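Local coordinates for serine acetyltransferase (Entamoeba histolytica, PDB 3Q1X), which probably transfers an acetyl group to the hydroxyl of L-serine, a step of cysteine biosynthesis, and is seen here with L-serine bound, at residues L17-A22 against T102-L107; L38-K43 against T66-Y71; H86-A91 against Y143-R148. All blocks are in the same frame, centred on the assembly; numbering follows the deposited sequence.

Interaction 1 of 3, residues L17-A22 against T102-L107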
ATOM      1  N   LEU A  17     -32.279   8.051  -9.517  1.00 27.14           N
ATOM      2  CA  LEU A  17     -33.054   8.884 -10.441  1.00 27.67           C
ATOM      3  C   LEU A  17     -33.173  10.355 -10.014  1.00 28.05           C
ATOM      4  O   LEU A  17     -33.261  11.256 -10.862  1.00 28.83           O
ATOM      5  CB  LEU A  17     -34.447   8.289 -10.654  1.00 27.78           C
ATOM      6  CG  LEU A  17     -34.599   7.060 -11.550  1.00 27.62           C
ATOM      7  CD1 LEU A  17     -36.054   6.629 -11.535  1.00 29.32           C
ATOM      8  CD2 LEU A  17     -34.123   7.329 -12.982  1.00 28.77           C
ATOM      9  N   GLN A  18     -33.147  10.590  -8.704  1.00 27.98           N
ATOM     10  CA  GLN A  18     -33.366  11.919  -8.133  1.00 28.16           C
ATOM     11  C   GLN A  18     -32.060  12.621  -7.762  1.00 27.69           C
ATOM     12  O   GLN A  18     -32.072  13.783  -7.353  1.00 27.50           O
ATOM     13  CB  GLN A  18     -34.289  11.828  -6.911  1.00 28.46           C
ATOM     14  CG  GLN A  18     -35.713  11.372  -7.235  1.00 30.39           C
ATOM     15  CD  GLN A  18     -36.468  10.888  -6.007  1.00 32.25           C
ATOM     16  OE1 GLN A  18     -36.357  11.471  -4.926  1.00 34.57           O
ATOM     17  NE2 GLN A  18     -37.244   9.818  -6.168  1.00 33.11           N
ATOM     18  N   ASP A  19     -30.938  11.918  -7.908  1.00 26.97           N
ATOM     19  CA  ASP A  19     -29.623  12.521  -7.677  1.00 26.73           C
ATOM     20  C   ASP A  19     -29.370  13.676  -8.641  1.00 26.64           C
ATOM     21  O   ASP A  19     -29.766  13.635  -9.804  1.00 26.50           O
ATOM     22  CB  ASP A  19     -28.497  11.488  -7.827  1.00 26.77           C
ATOM     23  CG  ASP A  19     -28.365  10.561  -6.627  1.00 25.96           C
ATOM     24  OD1 ASP A  19     -28.849  10.897  -5.520  1.00 25.33           O
ATOM     25  OD2 ASP A  19     -27.752   9.484  -6.801  1.00 25.61           O
ATOM     26  N   GLU A  20     -28.705  14.702  -8.125  1.00 26.76           N
ATOM     27  CA  GLU A  20     -28.240  15.844  -8.901  1.00 27.08           C
ATOM     28  C   GLU A  20     -27.293  15.366 -10.015  1.00 26.95           C
ATOM     29  O   GLU A  20     -26.708  14.286  -9.915  1.00 26.90           O
ATOM     30  CB  GLU A  20     -27.549  16.845  -7.962  1.00 27.57           C
ATOM     31  CG  GLU A  20     -28.437  17.368  -6.797  1.00 29.07           C
ATOM     32  CD  GLU A  20     -28.463  16.467  -5.548  1.00 30.70           C
ATOM     33  OE1 GLU A  20     -28.106  15.271  -5.620  1.00 28.40           O
ATOM     34  OE2 GLU A  20     -28.857  16.966  -4.473  1.00 33.09           O
ATOM     35  N   ASP A  21     -27.146  16.167 -11.072  1.00 26.77           N
ATOM     36  CA  ASP A  21     -26.412  15.746 -12.281  1.00 26.42           C
ATOM     37  C   ASP A  21     -24.942  15.392 -12.039  1.00 25.40           C
ATOM     38  O   ASP A  21     -24.386  14.546 -12.743  1.00 25.54           O
ATOM     39  CB  ASP A  21     -26.548  16.802 -13.380  1.00 27.15           C
ATOM     40  CG  ASP A  21     -27.904  17.469 -13.352  1.00 29.03           C
ATOM     41  OD1 ASP A  21     -28.845  16.937 -13.985  1.00 32.33           O
ATOM     42  OD2 ASP A  21     -28.040  18.494 -12.642  1.00 29.73           O
ATOM     43  N   ALA A  22     -24.338  16.037 -11.044  1.00 24.24           N
ATOM     44  CA  ALA A  22     -22.951  15.778 -10.648  1.00 23.60           C
ATOM     45  C   ALA A  22     -22.707  14.329 -10.221  1.00 23.23           C
ATOM     46  O   ALA A  22     -21.567  13.850 -10.256  1.00 22.71           O
ATOM     47  CB  ALA A  22     -22.535  16.734  -9.541  1.00 23.30           C
ATOM     48  N   THR A 102     -25.100   9.390   2.946  1.00 17.64           N
ATOM     49  CA  THR A 102     -23.868   9.805   3.601  1.00 17.10           C
ATOM     50  C   THR A 102     -22.705   9.842   2.610  1.00 17.14           C
ATOM     51  O   THR A 102     -21.873  10.755   2.656  1.00 17.57           O
ATOM     52  CB  THR A 102     -23.504   8.883   4.774  1.00 17.07           C
ATOM     53  OG1 THR A 102     -24.593   8.843   5.694  1.00 17.73           O
ATOM     54  CG2 THR A 102     -22.265   9.398   5.490  1.00 18.00           C
ATOM     55  N   LEU A 103     -22.648   8.849   1.723  1.00 16.35           N
ATOM     56  CA  LEU A 103     -21.561   8.777   0.741  1.00 16.50           C
ATOM     57  C   LEU A 103     -21.592   9.978  -0.205  1.00 16.32           C
ATOM     58  O   LEU A 103     -20.543  10.458  -0.640  1.00 16.31           O
ATOM     59  CB  LEU A 103     -21.606   7.461  -0.041  1.00 16.98           C
ATOM     60  CG  LEU A 103     -21.080   6.224   0.698  1.00 15.44           C
ATOM     61  CD1 LEU A 103     -21.319   4.988  -0.149  1.00 17.10           C
ATOM     62  CD2 LEU A 103     -19.595   6.344   1.046  1.00 16.34           C
ATOM     63  N   LYS A 104     -22.793  10.475  -0.503  1.00 16.84           N
ATOM     64  CA  LYS A 104     -22.913  11.699  -1.294  1.00 16.77           C
ATOM     65  C   LYS A 104     -22.238  12.869  -0.582  1.00 16.35           C
ATOM     66  O   LYS A 104     -21.509  13.638  -1.220  1.00 17.11           O
ATOM     67  CB  LYS A 104     -24.380  12.020  -1.605  1.00 16.50           C
ATOM     68  CG  LYS A 104     -24.952  11.158  -2.715  1.00 17.06           C
ATOM     69  CD  LYS A 104     -26.426  11.461  -2.938  1.00 18.87           C
ATOM     70  CE  LYS A 104     -26.618  12.750  -3.721  1.00 19.51           C
ATOM     71  NZ  LYS A 104     -28.056  13.169  -3.759  1.00 21.71           N
ATOM     72  N   THR A 105     -22.480  13.000   0.723  1.00 16.42           N
ATOM     73  CA  THR A 105     -21.856  14.078   1.510  1.00 16.69           C
ATOM     74  C   THR A 105     -20.331  13.933   1.571  1.00 16.45           C
ATOM     75  O   THR A 105     -19.602  14.932   1.495  1.00 16.22           O
ATOM     76  CB  THR A 105     -22.422  14.202   2.953  1.00 16.32           C
ATOM     77  OG1 THR A 105     -21.968  13.111   3.767  1.00 18.06           O
ATOM     78  CG2 THR A 105     -23.957  14.268   2.966  1.00 16.09           C
ATOM     79  N   ASP A 106     -19.842  12.700   1.702  1.00 16.87           N
ATOM     80  CA  ASP A 106     -18.397  12.442   1.642  1.00 17.12           C
ATOM     81  C   ASP A 106     -17.785  12.930   0.321  1.00 17.51           C
ATOM     82  O   ASP A 106     -16.675  13.480   0.294  1.00 18.45           O
ATOM     83  CB  ASP A 106     -18.097  10.950   1.843  1.00 17.10           C
ATOM     84  CG  ASP A 106     -18.653  10.410   3.153  1.00 17.72           C
ATOM     85  OD1 ASP A 106     -18.654  11.136   4.173  1.00 17.55           O
ATOM     86  OD2 ASP A 106     -19.100   9.250   3.168  1.00 16.05           O
ATOM     87  N   LEU A 107     -18.504  12.725  -0.777  1.00 17.45           N
ATOM     88  CA  LEU A 107     -18.047  13.202  -2.084  1.00 17.48           C
ATOM     89  C   LEU A 107     -17.992  14.719  -2.151  1.00 17.56           C
ATOM     90  O   LEU A 107     -16.999  15.288  -2.606  1.00 17.13           O
ATOM     91  CB  LEU A 107     -18.926  12.657  -3.203  1.00 17.75           C
ATOM     92  CG  LEU A 107     -18.787  11.185  -3.543  1.00 19.18           C
ATOM     93  CD1 LEU A 107     -19.954  10.783  -4.396  1.00 19.85           C
ATOM     94  CD2 LEU A 107     -17.468  10.884  -4.273  1.00 19.08           C
TER
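Lys-104 reaches from helix 82-113 to the loop after helix 2-18 and ends between two carboxylates, those of Asp-19 and Glu-20. NZ of Lys-104 lies 3.0 Å from OD1 of Asp-19. It lies 2.8 Å from OE1 of Glu-20. Both pairs are salt bridges, and the three residues form one network.

The two acids present themselves differently. Glu-20 offers OE1 through its syn lone pair, on the side of its other oxygen. Asp-19 is met from above its carboxylate plane, with the nitrogen 46° out of that plane. Both acid chains lie obliquely to the lysine chain. The first bond of Asp-19 points at the helix, so its short chain suffices. That of Glu-20 does not, and the bend at chi2 (85°) brings its carboxylate back to the lysine.

The lysine chain is extended up to CG and CD, then turns at chi3 (77°). This turn sets CE beside the acids as well: CE of Lys-104 is 3.4 Å from OD1 of Asp-19. The charged end is thus gripped by two bonds, which restrict where the nitrogen can sit. The shared positive charge would be expected to ease the repulsion between the neighbouring acids.

OD2 of Asp-19 forms a salt bridge with Lys-100, one turn before Lys-104 on helix 82-113. Lys-104 also makes a cation-pi contact with Phe-23. The contact is on the surface and ties the chain just after helix 2-18 to the long helix 82-113. Neighbouring residues of this helix pack inward: Leu-103 and Leu-107 on helix 128-144, Leu-107 also on helix 120-126, while Asp-106 forms a salt bridge with Arg-137. OG1 of Thr-105 and OD1 of Asp-106 bond to the backbone N of His-175 and Phe-176, respectively, just before strand 177-178 of the beta-helix.

Interaction 2 of 3, residues L38-K43 against T66-Y71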
ATOM      1  N   LEU A  38     -15.886  -3.922  -2.774  1.00 19.96           N
ATOM      2  CA  LEU A  38     -15.778  -2.641  -3.472  1.00 19.92           C
ATOM      3  C   LEU A  38     -16.371  -2.693  -4.881  1.00 20.27           C
ATOM      4  O   LEU A  38     -17.118  -1.799  -5.252  1.00 20.57           O
ATOM      5  CB  LEU A  38     -14.325  -2.150  -3.527  1.00 19.65           C
ATOM      6  CG  LEU A  38     -14.060  -0.744  -4.090  1.00 18.82           C
ATOM      7  CD1 LEU A  38     -14.791   0.351  -3.290  1.00 18.23           C
ATOM      8  CD2 LEU A  38     -12.558  -0.470  -4.131  1.00 17.98           C
ATOM      9  N   GLN A  39     -16.051  -3.744  -5.636  1.00 20.72           N
ATOM     10  CA  GLN A  39     -16.574  -3.936  -6.997  1.00 21.16           C
ATOM     11  C   GLN A  39     -18.100  -3.827  -7.010  1.00 21.34           C
ATOM     12  O   GLN A  39     -18.676  -3.076  -7.804  1.00 21.44           O
ATOM     13  CB  GLN A  39     -16.112  -5.295  -7.544  1.00 21.76           C
ATOM     14  CG  GLN A  39     -16.527  -5.594  -8.982  1.00 22.13           C
ATOM     15  CD  GLN A  39     -15.640  -4.929 -10.017  1.00 23.82           C
ATOM     16  OE1 GLN A  39     -14.717  -4.189  -9.685  1.00 23.74           O
ATOM     17  NE2 GLN A  39     -15.917  -5.195 -11.284  1.00 25.14           N
ATOM     18  N   LYS A  40     -18.735  -4.557  -6.097  1.00 21.19           N
ATOM     19  CA  LYS A  40     -20.191  -4.603  -5.994  1.00 21.57           C
ATOM     20  C   LYS A  40     -20.789  -3.291  -5.498  1.00 21.29           C
ATOM     21  O   LYS A  40     -21.737  -2.790  -6.089  1.00 21.38           O
ATOM     22  CB  LYS A  40     -20.645  -5.794  -5.141  1.00 22.24           C
ATOM     23  CG  LYS A  40     -20.465  -7.161  -5.820  1.00 23.85           C
ATOM     24  CD  LYS A  40     -20.804  -7.078  -7.304  1.00 27.16           C
ATOM     25  CE  LYS A  40     -20.706  -8.419  -8.006  1.00 28.64           C
ATOM     26  NZ  LYS A  40     -20.532  -8.199  -9.469  1.00 28.98           N
ATOM     27  N   LEU A  41     -20.223  -2.726  -4.433  1.00 20.83           N
ATOM     28  CA  LEU A  41     -20.771  -1.510  -3.842  1.00 20.96           C
ATOM     29  C   LEU A  41     -20.622  -0.301  -4.767  1.00 21.16           C
ATOM     30  O   LEU A  41     -21.484   0.586  -4.775  1.00 21.24           O
ATOM     31  CB  LEU A  41     -20.159  -1.229  -2.469  1.00 20.74           C
ATOM     32  CG  LEU A  41     -20.561  -2.124  -1.293  1.00 20.98           C
ATOM     33  CD1 LEU A  41     -19.574  -1.983  -0.147  1.00 19.89           C
ATOM     34  CD2 LEU A  41     -21.976  -1.805  -0.821  1.00 20.91           C
ATOM     35  N   ARG A  42     -19.539  -0.283  -5.546  1.00 21.47           N
ATOM     36  CA  ARG A  42     -19.340   0.747  -6.578  1.00 22.16           C
ATOM     37  C   ARG A  42     -20.513   0.762  -7.578  1.00 22.07           C
ATOM     38  O   ARG A  42     -21.048   1.825  -7.894  1.00 22.35           O
ATOM     39  CB  ARG A  42     -17.967   0.597  -7.279  1.00 21.98           C
ATOM     40  CG  ARG A  42     -16.760   0.843  -6.337  1.00 24.09           C
ATOM     41  CD  ARG A  42     -15.488   1.476  -6.935  1.00 27.27           C
ATOM     42  NE  ARG A  42     -14.779   0.636  -7.894  1.00 25.76           N
ATOM     43  CZ  ARG A  42     -13.488   0.730  -8.240  1.00 23.63           C
ATOM     44  NH1 ARG A  42     -12.640   1.600  -7.680  1.00 22.30           N
ATOM     45  NH2 ARG A  42     -13.024  -0.093  -9.158  1.00 23.44           N
ATOM     46  N   LYS A  43     -20.923  -0.422  -8.034  1.00 22.53           N
ATOM     47  CA  LYS A  43     -22.014  -0.568  -9.004  1.00 23.54           C
ATOM     48  C   LYS A  43     -23.361  -0.187  -8.403  1.00 23.48           C
ATOM     49  O   LYS A  43     -24.179   0.476  -9.052  1.00 23.44           O
ATOM     50  CB  LYS A  43     -22.070  -1.998  -9.557  1.00 23.69           C
ATOM     51  CG  LYS A  43     -20.950  -2.310 -10.538  1.00 25.19           C
ATOM     52  CD  LYS A  43     -21.087  -3.684 -11.172  1.00 27.16           C
ATOM     53  CE  LYS A  43     -20.165  -3.796 -12.377  1.00 30.61           C
ATOM     54  NZ  LYS A  43     -19.858  -5.204 -12.734  1.00 32.08           N
ATOM     55  N   THR A  66     -27.964  -8.469  -4.851  1.00 22.79           N
ATOM     56  CA  THR A  66     -28.101  -9.897  -4.541  1.00 23.31           C
ATOM     57  C   THR A  66     -26.739 -10.593  -4.505  1.00 22.92           C
ATOM     58  O   THR A  66     -26.461 -11.368  -3.585  1.00 22.84           O
ATOM     59  CB  THR A  66     -29.037 -10.597  -5.567  1.00 23.18           C
ATOM     60  OG1 THR A  66     -30.322  -9.964  -5.528  1.00 23.80           O
ATOM     61  CG2 THR A  66     -29.207 -12.097  -5.253  1.00 24.12           C
ATOM     62  N   LYS A  67     -25.900 -10.318  -5.504  1.00 22.70           N
ATOM     63  CA  LYS A  67     -24.559 -10.903  -5.551  1.00 23.26           C
ATOM     64  C   LYS A  67     -23.750 -10.509  -4.322  1.00 22.75           C
ATOM     65  O   LYS A  67     -23.088 -11.358  -3.717  1.00 22.97           O
ATOM     66  CB  LYS A  67     -23.813 -10.507  -6.826  1.00 23.54           C
ATOM     67  CG  LYS A  67     -24.360 -11.135  -8.091  1.00 25.81           C
ATOM     68  CD  LYS A  67     -23.301 -11.117  -9.190  1.00 28.58           C
ATOM     69  CE  LYS A  67     -23.892 -10.805 -10.561  1.00 31.24           C
ATOM     70  NZ  LYS A  67     -24.823 -11.856 -11.053  1.00 32.08           N
ATOM     71  N   LEU A  68     -23.818  -9.231  -3.956  1.00 22.61           N
ATOM     72  CA  LEU A  68     -23.163  -8.729  -2.741  1.00 22.98           C
ATOM     73  C   LEU A  68     -23.709  -9.368  -1.465  1.00 23.16           C
ATOM     74  O   LEU A  68     -22.938  -9.811  -0.612  1.00 22.75           O
ATOM     75  CB  LEU A  68     -23.271  -7.204  -2.637  1.00 23.07           C
ATOM     76  CG  LEU A  68     -22.507  -6.557  -1.470  1.00 24.50           C
ATOM     77  CD1 LEU A  68     -20.990  -6.739  -1.579  1.00 25.99           C
ATOM     78  CD2 LEU A  68     -22.868  -5.102  -1.334  1.00 25.84           C
ATOM     79  N   VAL A  69     -25.035  -9.397  -1.335  1.00 23.34           N
ATOM     80  CA  VAL A  69     -25.692 -10.003  -0.182  1.00 23.92           C
ATOM     81  C   VAL A  69     -25.294 -11.474  -0.031  1.00 23.69           C
ATOM     82  O   VAL A  69     -24.952 -11.924   1.062  1.00 24.02           O
ATOM     83  CB  VAL A  69     -27.244  -9.837  -0.265  1.00 23.75           C
ATOM     84  CG1 VAL A  69     -27.970 -10.932   0.515  1.00 24.83           C
ATOM     85  CG2 VAL A  69     -27.645  -8.461   0.234  1.00 25.54           C
ATOM     86  N   ASP A  70     -25.321 -12.217  -1.132  1.00 23.84           N
ATOM     87  CA  ASP A  70     -24.967 -13.634  -1.075  1.00 23.98           C
ATOM     88  C   ASP A  70     -23.515 -13.832  -0.635  1.00 23.15           C
ATOM     89  O   ASP A  70     -23.224 -14.733   0.154  1.00 22.53           O
ATOM     90  CB  ASP A  70     -25.250 -14.329  -2.408  1.00 24.72           C
ATOM     91  CG  ASP A  70     -26.743 -14.547  -2.657  1.00 26.51           C
ATOM     92  OD1 ASP A  70     -27.539 -14.586  -1.691  1.00 30.24           O
ATOM     93  OD2 ASP A  70     -27.124 -14.700  -3.837  1.00 29.56           O
ATOM     94  N   TYR A  71     -22.624 -12.960  -1.114  1.00 22.47           N
ATOM     95  CA  TYR A  71     -21.197 -13.040  -0.793  1.00 22.19           C
ATOM     96  C   TYR A  71     -20.924 -12.733   0.683  1.00 21.90           C
ATOM     97  O   TYR A  71     -20.210 -13.495   1.355  1.00 21.40           O
ATOM     98  CB  TYR A  71     -20.384 -12.117  -1.709  1.00 22.48           C
ATOM     99  CG  TYR A  71     -18.882 -12.180  -1.499  1.00 23.05           C
ATOM    100  CD1 TYR A  71     -18.078 -13.005  -2.285  1.00 24.75           C
ATOM    101  CD2 TYR A  71     -18.266 -11.403  -0.518  1.00 24.40           C
ATOM    102  CE1 TYR A  71     -16.687 -13.058  -2.093  1.00 25.98           C
ATOM    103  CE2 TYR A  71     -16.885 -11.452  -0.315  1.00 26.66           C
ATOM    104  CZ  TYR A  71     -16.105 -12.279  -1.103  1.00 27.05           C
ATOM    105  OH  TYR A  71     -14.740 -12.319  -0.896  1.00 28.03           O
TER
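Leu-41 and Leu-68 make the tight part of this contact. CD2 of Leu-41 lies 3.5 Å from CD2 of Leu-68, closer than usual for two carbons. The two side chains cross at about a right angle. CG of Leu-68 is anti to its backbone N (chi1 -175°), and its two methyls divide the work. CD2 meets Leu-41, while CD1 lies 3.7 Å from CB of Lys-40. Both leucines are buried. Leu-41 also touches Ile-134 and Ile-138 of helix 128-144, and Leu-68 touches Ile-44.

The looser side is made by two lysines. Here the contact is chiefly between aliphatic parts: CE of Lys-40 is 3.9 Å from CB of Lys-67. The ammonium groups stay apart, with NZ of Lys-40 5.9 Å from NZ of Lys-67. A bend at chi2 (-39°) brings CE of Lys-40 against the Lys-67 chain. Its NZ forms a salt bridge with Glu-64, which would temper the like charges. Lys-67 is exposed, and its end leads away from the other helix.

The helix segments run roughly antiparallel, at 146°, with axes 9.6 Å apart at closest approach. Such packing, with leucines inward and lysines at the margin, is characteristic of an amphipathic helix pair. Here the pair belongs to the N-terminal helical domain of serine acetyltransferases.

Interaction 3 of 3, residues H86-A91 against Y143-R148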
ATOM      1  N   HIS A  86     -27.680 -13.949   8.572  1.00 21.28           N
ATOM      2  CA  HIS A  86     -28.952 -13.435   8.073  1.00 21.82           C
ATOM      3  C   HIS A  86     -29.316 -12.095   8.715  1.00 22.07           C
ATOM      4  O   HIS A  86     -29.662 -11.145   8.015  1.00 21.60           O
ATOM      5  CB  HIS A  86     -30.078 -14.456   8.301  1.00 22.44           C
ATOM      6  CG  HIS A  86     -31.443 -13.913   8.015  1.00 24.12           C
ATOM      7  ND1 HIS A  86     -32.003 -13.935   6.754  1.00 26.68           N
ATOM      8  CD2 HIS A  86     -32.351 -13.314   8.821  1.00 26.23           C
ATOM      9  CE1 HIS A  86     -33.205 -13.383   6.800  1.00 26.41           C
ATOM     10  NE2 HIS A  86     -33.439 -12.997   8.042  1.00 26.58           N
ATOM     11  N   GLN A  87     -29.219 -12.028  10.042  1.00 22.06           N
ATOM     12  CA  GLN A  87     -29.521 -10.807  10.799  1.00 22.81           C
ATOM     13  C   GLN A  87     -28.591  -9.637  10.468  1.00 22.80           C
ATOM     14  O   GLN A  87     -29.032  -8.484  10.358  1.00 22.89           O
ATOM     15  CB  GLN A  87     -29.455 -11.090  12.292  1.00 23.38           C
ATOM     16  CG  GLN A  87     -30.468 -12.133  12.748  1.00 25.43           C
ATOM     17  CD  GLN A  87     -30.167 -12.682  14.130  1.00 28.30           C
ATOM     18  OE1 GLN A  87     -29.043 -12.574  14.632  1.00 29.87           O
ATOM     19  NE2 GLN A  87     -31.173 -13.287  14.751  1.00 29.73           N
ATOM     20  N   CYS A  88     -27.307  -9.941  10.318  1.00 22.40           N
ATOM     21  CA  CYS A  88     -26.316  -8.921  10.004  1.00 22.73           C
ATOM     22  C   CYS A  88     -26.515  -8.353   8.617  1.00 21.85           C
ATOM     23  O   CYS A  88     -26.368  -7.151   8.419  1.00 21.42           O
ATOM     24  CB  CYS A  88     -24.909  -9.476  10.148  1.00 22.78           C
ATOM     25  SG  CYS A  88     -24.441  -9.718  11.860  1.00 27.63           S
ATOM     26  N   VAL A  89     -26.855  -9.220   7.661  1.00 21.25           N
ATOM     27  CA  VAL A  89     -27.031  -8.795   6.272  1.00 21.85           C
ATOM     28  C   VAL A  89     -28.354  -8.054   6.081  1.00 21.04           C
ATOM     29  O   VAL A  89     -28.452  -7.148   5.250  1.00 21.26           O
ATOM     30  CB  VAL A  89     -26.904  -9.977   5.286  1.00 21.80           C
ATOM     31  CG1 VAL A  89     -27.295  -9.565   3.885  1.00 23.74           C
ATOM     32  CG2 VAL A  89     -25.471 -10.494   5.279  1.00 22.87           C
ATOM     33  N   MET A  90     -29.363  -8.444   6.851  1.00 21.09           N
ATOM     34  CA  MET A  90     -30.614  -7.685   6.880  1.00 20.72           C
ATOM     35  C   MET A  90     -30.362  -6.269   7.409  1.00 20.38           C
ATOM     36  O   MET A  90     -30.925  -5.311   6.884  1.00 20.51           O
ATOM     37  CB  MET A  90     -31.696  -8.407   7.695  1.00 21.29           C
ATOM     38  CG  MET A  90     -32.273  -9.658   7.006  1.00 23.10           C
ATOM     39  SD  MET A  90     -33.122  -9.406   5.432  1.00 27.14           S
ATOM     40  CE  MET A  90     -34.780  -9.050   5.989  1.00 26.35           C
ATOM     41  N   ALA A  91     -29.483  -6.151   8.409  1.00 19.92           N
ATOM     42  CA  ALA A  91     -29.053  -4.856   8.952  1.00 19.61           C
ATOM     43  C   ALA A  91     -28.285  -3.995   7.952  1.00 19.19           C
ATOM     44  O   ALA A  91     -28.496  -2.780   7.884  1.00 18.92           O
ATOM     45  CB  ALA A  91     -28.238  -5.048  10.189  1.00 19.42           C
ATOM     46  N   TYR A 143     -20.065  -4.499  12.163  1.00 18.93           N
ATOM     47  CA  TYR A 143     -19.522  -4.333  13.502  1.00 19.36           C
ATOM     48  C   TYR A 143     -20.655  -4.000  14.477  1.00 19.93           C
ATOM     49  O   TYR A 143     -20.745  -4.574  15.566  1.00 19.49           O
ATOM     50  CB  TYR A 143     -18.427  -3.255  13.546  1.00 19.30           C
ATOM     51  CG  TYR A 143     -17.689  -3.218  14.871  1.00 19.59           C
ATOM     52  CD1 TYR A 143     -16.532  -3.978  15.076  1.00 19.14           C
ATOM     53  CD2 TYR A 143     -18.173  -2.453  15.936  1.00 19.75           C
ATOM     54  CE1 TYR A 143     -15.865  -3.958  16.307  1.00 19.30           C
ATOM     55  CE2 TYR A 143     -17.526  -2.432  17.161  1.00 19.11           C
ATOM     56  CZ  TYR A 143     -16.374  -3.176  17.343  1.00 20.23           C
ATOM     57  OH  TYR A 143     -15.741  -3.148  18.564  1.00 22.12           O
ATOM     58  N   GLU A 144     -21.532  -3.096  14.056  1.00 20.28           N
ATOM     59  CA  GLU A 144     -22.687  -2.722  14.877  1.00 21.74           C
ATOM     60  C   GLU A 144     -23.653  -3.885  15.176  1.00 22.02           C
ATOM     61  O   GLU A 144     -24.399  -3.823  16.152  1.00 23.11           O
ATOM     62  CB  GLU A 144     -23.417  -1.514  14.275  1.00 22.08           C
ATOM     63  CG  GLU A 144     -22.658  -0.195  14.489  1.00 24.50           C
ATOM     64  CD  GLU A 144     -23.343   1.027  13.882  1.00 29.07           C
ATOM     65  OE1 GLU A 144     -24.010   0.908  12.827  1.00 30.71           O
ATOM     66  OE2 GLU A 144     -23.195   2.127  14.459  1.00 31.38           O
ATOM     67  N   CYS A 145     -23.632  -4.940  14.360  1.00 22.01           N
ATOM     68  CA  CYS A 145     -24.417  -6.154  14.647  1.00 23.22           C
ATOM     69  C   CYS A 145     -23.723  -7.098  15.622  1.00 22.27           C
ATOM     70  O   CYS A 145     -24.306  -8.114  16.040  1.00 22.50           O
ATOM     71  CB  CYS A 145     -24.740  -6.916  13.370  1.00 23.50           C
ATOM     72  SG  CYS A 145     -25.663  -6.006  12.187  1.00 31.95           S
ATOM     73  N   GLY A 146     -22.489  -6.760  15.987  1.00 20.81           N
ATOM     74  CA  GLY A 146     -21.702  -7.577  16.911  1.00 20.03           C
ATOM     75  C   GLY A 146     -20.679  -8.487  16.247  1.00 19.12           C
ATOM     76  O   GLY A 146     -20.002  -9.251  16.925  1.00 18.60           O
ATOM     77  N   GLU A 147     -20.565  -8.402  14.923  1.00 18.60           N
ATOM     78  CA  GLU A 147     -19.630  -9.214  14.158  1.00 18.27           C
ATOM     79  C   GLU A 147     -18.209  -8.670  14.334  1.00 18.23           C
ATOM     80  O   GLU A 147     -18.008  -7.456  14.399  1.00 18.47           O
ATOM     81  CB  GLU A 147     -20.055  -9.270  12.685  1.00 17.99           C
ATOM     82  CG  GLU A 147     -19.652 -10.545  11.950  1.00 18.72           C
ATOM     83  CD  GLU A 147     -18.209 -10.535  11.487  1.00 17.05           C
ATOM     84  OE1 GLU A 147     -17.720  -9.453  11.085  1.00 17.52           O
ATOM     85  OE2 GLU A 147     -17.557 -11.605  11.517  1.00 17.80           O
ATOM     86  N   ARG A 148     -17.230  -9.568  14.433  1.00 17.87           N
ATOM     87  CA  ARG A 148     -15.881  -9.158  14.800  1.00 18.35           C
ATOM     88  C   ARG A 148     -14.787  -9.719  13.890  1.00 18.43           C
ATOM     89  O   ARG A 148     -13.621  -9.371  14.042  1.00 19.57           O
ATOM     90  CB  ARG A 148     -15.602  -9.535  16.264  1.00 18.44           C
ATOM     91  CG  ARG A 148     -16.461  -8.783  17.299  1.00 18.23           C
ATOM     92  CD  ARG A 148     -16.017  -7.329  17.397  1.00 20.08           C
ATOM     93  NE  ARG A 148     -16.831  -6.578  18.346  1.00 17.94           N
ATOM     94  CZ  ARG A 148     -18.001  -6.010  18.057  1.00 18.99           C
ATOM     95  NH1 ARG A 148     -18.511  -6.108  16.839  1.00 17.93           N
ATOM     96  NH2 ARG A 148     -18.666  -5.347  18.997  1.00 20.06           N
TER
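This is a small apolar contact between helix 82-113 and the turn that closes helix 128-144. Its centre is a pair of cysteines, Cys-88 and Cys-145, packed against each other without a disulfide. SG of Cys-88 lies 3.2 Å from CB of Cys-145, a close approach. The two sulfurs, SG of Cys-88 and SG of Cys-145, are 3.9 Å apart, too far for a bond between them.

SG of Cys-145 is nearest to CB of Ala-91, at 3.4 Å, and also lies 3.7 Å from CA of Cys-88. The chi1 of Cys-145, -60°, sets SG beside its own backbone N, and from there the sulfur lies over the helix surface between Cys-88 and Ala-91.

The turn behind Cys-145 is held by its own bonds. Gly-146, with positive phi, is the first residue to leave helical angles, in a Schellman motif. The carbonyl O of Tyr-143 accepts from the backbone N of Gly-146 and also from NH1 of Arg-148, at 3.0 Å from that NH1. The arginine bond lies in the carbonyl plane, on a lone pair. NH1 of Arg-148 also reaches O of Glu-147, at 2.8 Å, but from above that carbonyl plane. The guanidinium of Arg-148 lies face to face with the ring of Tyr-143, NH1 3.3 Å above the ring centre.

Glu-147 turns its carboxylate away from Cys-88. It accepts from the backbone N atoms of Tyr-149, Tyr-150 and Cys-151, at the start of helix 150-162, and from Asn-80. Around the contact, Cys-88 touches Leu-142 and Ala-91 touches Val-141 of helix 128-144, and Val-89 packs on helix 59-79. OH of Tyr-143 is hydrogen-bonded to Glu-188, in the loop between strands 185-186 and 191-192, which links the helix end to the beta-helix.

Overall arrangement
Interaction 1 lies on the surface and is purely ionic. Interactions 2 and 3 are partly buried and rest on apolar contacts. Interactions 1 and 3 both use helix 82-113, at sites whose centres are about 26 Å apart. One ties it to the chain following helix 2-18, the other to the end of helix 128-144. Interaction 2 joins helices 36-45 and 59-79, and it meets interaction 3 directly, where Val-69 packs on Val-89. Lysines appear in both 1 and 2, but in 1 the ammonium makes the contact and in 2 the aliphatic chain does. All three contacts belong to the helical part of the chain, ahead of the left-handed beta-helix.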